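Local atomic coordinates of oxidoreductase, 2OG-Fe oxygenase family protein, putative, expressed (Oryza sativa subsp. japonica, PDB entry 5XOI), a protein that probably acts as an iron- and 2-oxoglutarate-dependent dioxygenase of the AlkB family, this chain being its oxygenase domain. Residues Q56-W64 against R75-P86. Sequence-based numbering, arbitrary orientation.
Sequences QMMCLGKNW and RPFDGAQPPSIP
Asn-63 lays its amide across the aliphatic part of Arg-75 at about a right angle, OD1 3.4 Å from Arg-75 CG, with the amide and guanidinium planes 57° apart. CG of Asn-63 stands opposite the backbone N (chi1 -176°), which carries the short polar group to Arg-75, where OD1 accepts from a bridging water. That water in turn accepts hydrogen bonds from Cys-59 N and, at 2.9 Å, from Arg-75 NH1. Arg-75, a long chain ending in a planar group of several N-H donors, bends at chi2 and chi3 to meet Asp-78 side-on, NE to OD1 and NH2 to OD2 (2.9 Å), while Gly-41 O accepts from NH1 as well; CZ of Phe-77 sits over the rim of one guanidinium face. A methionine in place of Arg-75 would probably leave the Asp-78 carboxylate without its countercharge and the water with only Cys-59 N as donor.

In this double-stranded beta-helix (jelly-roll) domain, the contact joins the edge strand 55-59 and the corner after it to the loop that leads into helix 87-106. The compact, rigid ring of Pro-82 points into that corner, CB by Cys-59 O and CG 3.0 Å from Gly-61 O. Positive phi favours glycine at Gly-61, where a CB would press into Ile-85 CG1; its N-H meets Pro-83 O at 2.8 Å, nearly straight and in the carbonyl plane. Flexible Met-58 crosses Pro-83 at roughly a right angle, CE 3.7 Å from CD, whereas branched Leu-60 splits its methyls, CD2 to Pro-83 CB and CD1 to Pro-86 CD.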
loop_
_atom_site.group_PDB
_atom_site.type_symbol
_atom_site.label_atom_id
_atom_site.label_comp_id
_atom_site.label_asym_id
_atom_site.label_seq_id
_atom_site.Cartn_x
_atom_site.Cartn_y
_atom_site.Cartn_z
ATOM N N GLN A 56 2.664 -5.064 12.406
ATOM C CA GLN A 56 2.322 -3.853 13.140
ATOM C C GLN A 56 1.889 -2.783 12.147
ATOM O O GLN A 56 2.260 -2.824 10.973
ATOM C CB GLN A 56 3.502 -3.336 13.969
ATOM C CG GLN A 56 4.057 -4.337 14.985
ATOM C CD GLN A 56 5.400 -3.891 15.527
ATOM O OE1 GLN A 56 6.447 -4.408 15.134
ATOM N NE2 GLN A 56 5.378 -2.910 16.418
ATOM N N MET A 57 1.123 -1.805 12.630
ATOM C CA MET A 57 0.589 -0.780 11.745
ATOM C C MET A 57 0.512 0.557 12.464
ATOM O O MET A 57 0.490 0.637 13.696
ATOM C CB MET A 57 -0.807 -1.164 11.212
ATOM C CG MET A 57 -1.867 -1.311 12.316
ATOM S SD MET A 57 -3.485 -1.693 11.611
ATOM C CE MET A 57 -3.940 -0.081 10.976
ATOM N N MET A 58 0.469 1.614 11.660
ATOM C CA MET A 58 0.135 2.942 12.136
ATOM C C MET A 58 -0.449 3.694 10.956
ATOM O O MET A 58 -0.137 3.396 9.799
ATOM C CB MET A 58 1.343 3.687 12.728
ATOM C CG MET A 58 2.418 4.088 11.732
ATOM S SD MET A 58 3.529 5.405 12.356
ATOM C CE MET A 58 2.421 6.800 12.430
ATOM N N CYS A 59 -1.323 4.648 11.244
ATOM C CA CYS A 59 -1.937 5.409 10.171
ATOM C C CYS A 59 -1.357 6.811 10.128
ATOM O O CYS A 59 -0.918 7.354 11.147
ATOM C CB CYS A 59 -3.458 5.472 10.328
ATOM S SG CYS A 59 -4.287 3.874 10.083
ATOM N N LEU A 60 -1.324 7.378 8.928
ATOM C CA LEU A 60 -1.088 8.797 8.738
ATOM C C LEU A 60 -2.321 9.399 8.084
ATOM O O LEU A 60 -2.980 8.746 7.273
ATOM C CB LEU A 60 0.132 9.076 7.853
ATOM C CG LEU A 60 1.383 8.240 8.095
ATOM C CD1 LEU A 60 2.420 8.533 6.996
ATOM C CD2 LEU A 60 1.951 8.530 9.463
ATOM N N GLY A 61 -2.617 10.654 8.433
ATOM C CA GLY A 61 -3.841 11.291 7.986
ATOM C C GLY A 61 -5.000 10.862 8.862
ATOM O O GLY A 61 -4.975 11.087 10.073
ATOM N N LYS A 62 -6.007 10.226 8.274
ATOM C CA LYS A 62 -7.099 9.663 9.048
ATOM C C LYS A 62 -6.688 8.312 9.628
ATOM O O LYS A 62 -5.797 7.631 9.118
ATOM C CB LYS A 62 -8.349 9.512 8.176
ATOM C CG LYS A 62 -9.284 10.715 8.216
ATOM C CD LYS A 62 -8.701 11.931 7.498
ATOM C CE LYS A 62 -9.481 13.222 7.807
ATOM N NZ LYS A 62 -9.093 13.884 9.092
ATOM N N ASN A 63 -7.351 7.918 10.707
ATOM C CA ASN A 63 -7.054 6.649 11.352
ATOM C C ASN A 63 -8.080 5.593 10.968
ATOM O O ASN A 63 -9.285 5.861 10.963
ATOM C CB ASN A 63 -7.030 6.807 12.872
ATOM C CG ASN A 63 -6.637 5.536 13.565
ATOM O OD1 ASN A 63 -5.510 5.065 13.409
ATOM N ND2 ASN A 63 -7.559 4.965 14.346
ATOM N N TRP A 64 -7.597 4.387 10.653
ATOM C CA TRP A 64 -8.455 3.211 10.505
ATOM C C TRP A 64 -8.373 2.400 11.792
ATOM O O TRP A 64 -7.294 1.917 12.153
ATOM C CB TRP A 64 -8.045 2.340 9.305
ATOM C CG TRP A 64 -8.991 1.178 9.090
ATOM C CD1 TRP A 64 -10.135 1.191 8.346
ATOM C CD2 TRP A 64 -8.899 -0.145 9.657
ATOM N NE1 TRP A 64 -10.753 -0.037 8.399
ATOM C CE2 TRP A 64 -10.016 -0.875 9.195
ATOM C CE3 TRP A 64 -7.976 -0.783 10.495
ATOM C CZ2 TRP A 64 -10.242 -2.213 9.551
ATOM C CZ3 TRP A 64 -8.197 -2.117 10.847
ATOM C CH2 TRP A 64 -9.325 -2.813 10.378
ATOM N N ARG A 75 -6.902 7.391 17.309
ATOM C CA ARG A 75 -6.964 5.985 17.697
ATOM C C ARG A 75 -7.767 5.872 18.982
ATOM O O ARG A 75 -7.453 6.559 19.958
ATOM C CB ARG A 75 -5.570 5.405 17.917
ATOM C CG ARG A 75 -4.733 5.245 16.678
ATOM C CD ARG A 75 -3.450 6.048 16.833
ATOM N NE ARG A 75 -2.580 5.540 17.902
ATOM C CZ ARG A 75 -1.511 4.771 17.700
ATOM N NH1 ARG A 75 -1.178 4.389 16.472
ATOM N NH2 ARG A 75 -0.773 4.389 18.728
ATOM N N PRO A 76 -8.810 5.040 19.021
ATOM C CA PRO A 76 -9.606 4.933 20.253
ATOM C C PRO A 76 -8.819 4.452 21.459
ATOM O O PRO A 76 -9.019 4.983 22.557
ATOM C CB PRO A 76 -10.709 3.938 19.865
ATOM C CG PRO A 76 -10.850 4.089 18.409
ATOM C CD PRO A 76 -9.448 4.349 17.889
ATOM N N PHE A 77 -7.911 3.483 21.292
ATOM C CA PHE A 77 -7.330 2.825 22.462
ATOM C C PHE A 77 -6.383 3.731 23.242
ATOM O O PHE A 77 -6.235 3.549 24.455
ATOM C CB PHE A 77 -6.621 1.531 22.050
ATOM C CG PHE A 77 -5.406 1.743 21.181
ATOM C CD1 PHE A 77 -5.520 1.785 19.804
ATOM C CD2 PHE A 77 -4.146 1.855 21.750
ATOM C CE1 PHE A 77 -4.398 1.967 19.009
ATOM C CE2 PHE A 77 -3.027 2.040 20.960
ATOM C CZ PHE A 77 -3.154 2.096 19.596
ATOM N N ASP A 78 -5.729 4.703 22.591
ATOM C CA ASP A 78 -4.874 5.625 23.328
ATOM C C ASP A 78 -5.142 7.094 23.041
ATOM O O ASP A 78 -4.422 7.949 23.571
ATOM C CB ASP A 78 -3.379 5.305 23.097
ATOM C CG ASP A 78 -2.922 5.486 21.641
ATOM O OD1 ASP A 78 -3.720 5.900 20.778
ATOM O OD2 ASP A 78 -1.731 5.199 21.357
ATOM N N GLY A 79 -6.162 7.420 22.246
ATOM C CA GLY A 79 -6.488 8.802 21.977
ATOM C C GLY A 79 -5.510 9.567 21.107
ATOM O O GLY A 79 -5.706 10.773 20.910
ATOM N N ALA A 80 -4.484 8.920 20.555
ATOM C CA ALA A 80 -3.489 9.646 19.772
ATOM C C ALA A 80 -4.038 10.054 18.414
ATOM O O ALA A 80 -4.733 9.285 17.746
ATOM C CB ALA A 80 -2.239 8.793 19.571
ATOM N N GLN A 81 -3.702 11.268 17.997
ATOM C CA GLN A 81 -4.020 11.632 16.621
ATOM C C GLN A 81 -2.896 11.178 15.698
ATOM O O GLN A 81 -1.718 11.319 16.038
ATOM C CB GLN A 81 -4.213 13.140 16.489
ATOM C CG GLN A 81 -4.511 13.598 15.071
ATOM C CD GLN A 81 -4.863 15.071 14.983
ATOM O OE1 GLN A 81 -5.290 15.678 15.964
ATOM N NE2 GLN A 81 -4.691 15.652 13.799
ATOM N N PRO A 82 -3.221 10.611 14.538
ATOM C CA PRO A 82 -2.167 10.189 13.625
ATOM C C PRO A 82 -1.394 11.377 13.105
ATOM O O PRO A 82 -1.941 12.493 12.970
ATOM C CB PRO A 82 -2.934 9.470 12.499
ATOM C CG PRO A 82 -4.388 9.745 12.742
ATOM C CD PRO A 82 -4.548 10.106 14.156
ATOM N N PRO A 83 -0.100 11.222 12.842
ATOM C CA PRO A 83 0.631 12.244 12.089
ATOM C C PRO A 83 -0.055 12.496 10.757
ATOM O O PRO A 83 -0.729 11.622 10.212
ATOM C CB PRO A 83 2.020 11.626 11.891
ATOM C CG PRO A 83 2.129 10.559 12.963
ATOM C CD PRO A 83 0.730 10.042 13.158
ATOM N N SER A 84 0.109 13.702 10.229
ATOM C CA SER A 84 -0.442 13.932 8.905
ATOM C C SER A 84 0.452 13.285 7.849
ATOM O O SER A 84 1.607 12.928 8.106
ATOM C CB SER A 84 -0.611 15.423 8.633
ATOM O OG SER A 84 0.625 16.092 8.719
ATOM N N ILE A 85 -0.107 13.112 6.656
ATOM C CA ILE A 85 0.639 12.537 5.538
ATOM C C ILE A 85 1.653 13.565 5.052
ATOM O O ILE A 85 1.263 14.684 4.684
ATOM C CB ILE A 85 -0.302 12.113 4.397
ATOM C CG1 ILE A 85 -1.346 11.105 4.896
ATOM C CG2 ILE A 85 0.489 11.541 3.220
ATOM C CD1 ILE A 85 -2.340 10.693 3.818
ATOM N N PRO A 86 2.948 13.245 5.047
ATOM C CA PRO A 86 3.939 14.171 4.484
ATOM C C PRO A 86 3.588 14.530 3.049
ATOM O O PRO A 86 3.162 13.682 2.266
ATOM C CB PRO A 86 5.246 13.374 4.562
ATOM C CG PRO A 86 5.035 12.402 5.684
ATOM C CD PRO A 86 3.569 12.056 5.658
HETATM O O HOH W 1 -2.564 4.847 13.944
#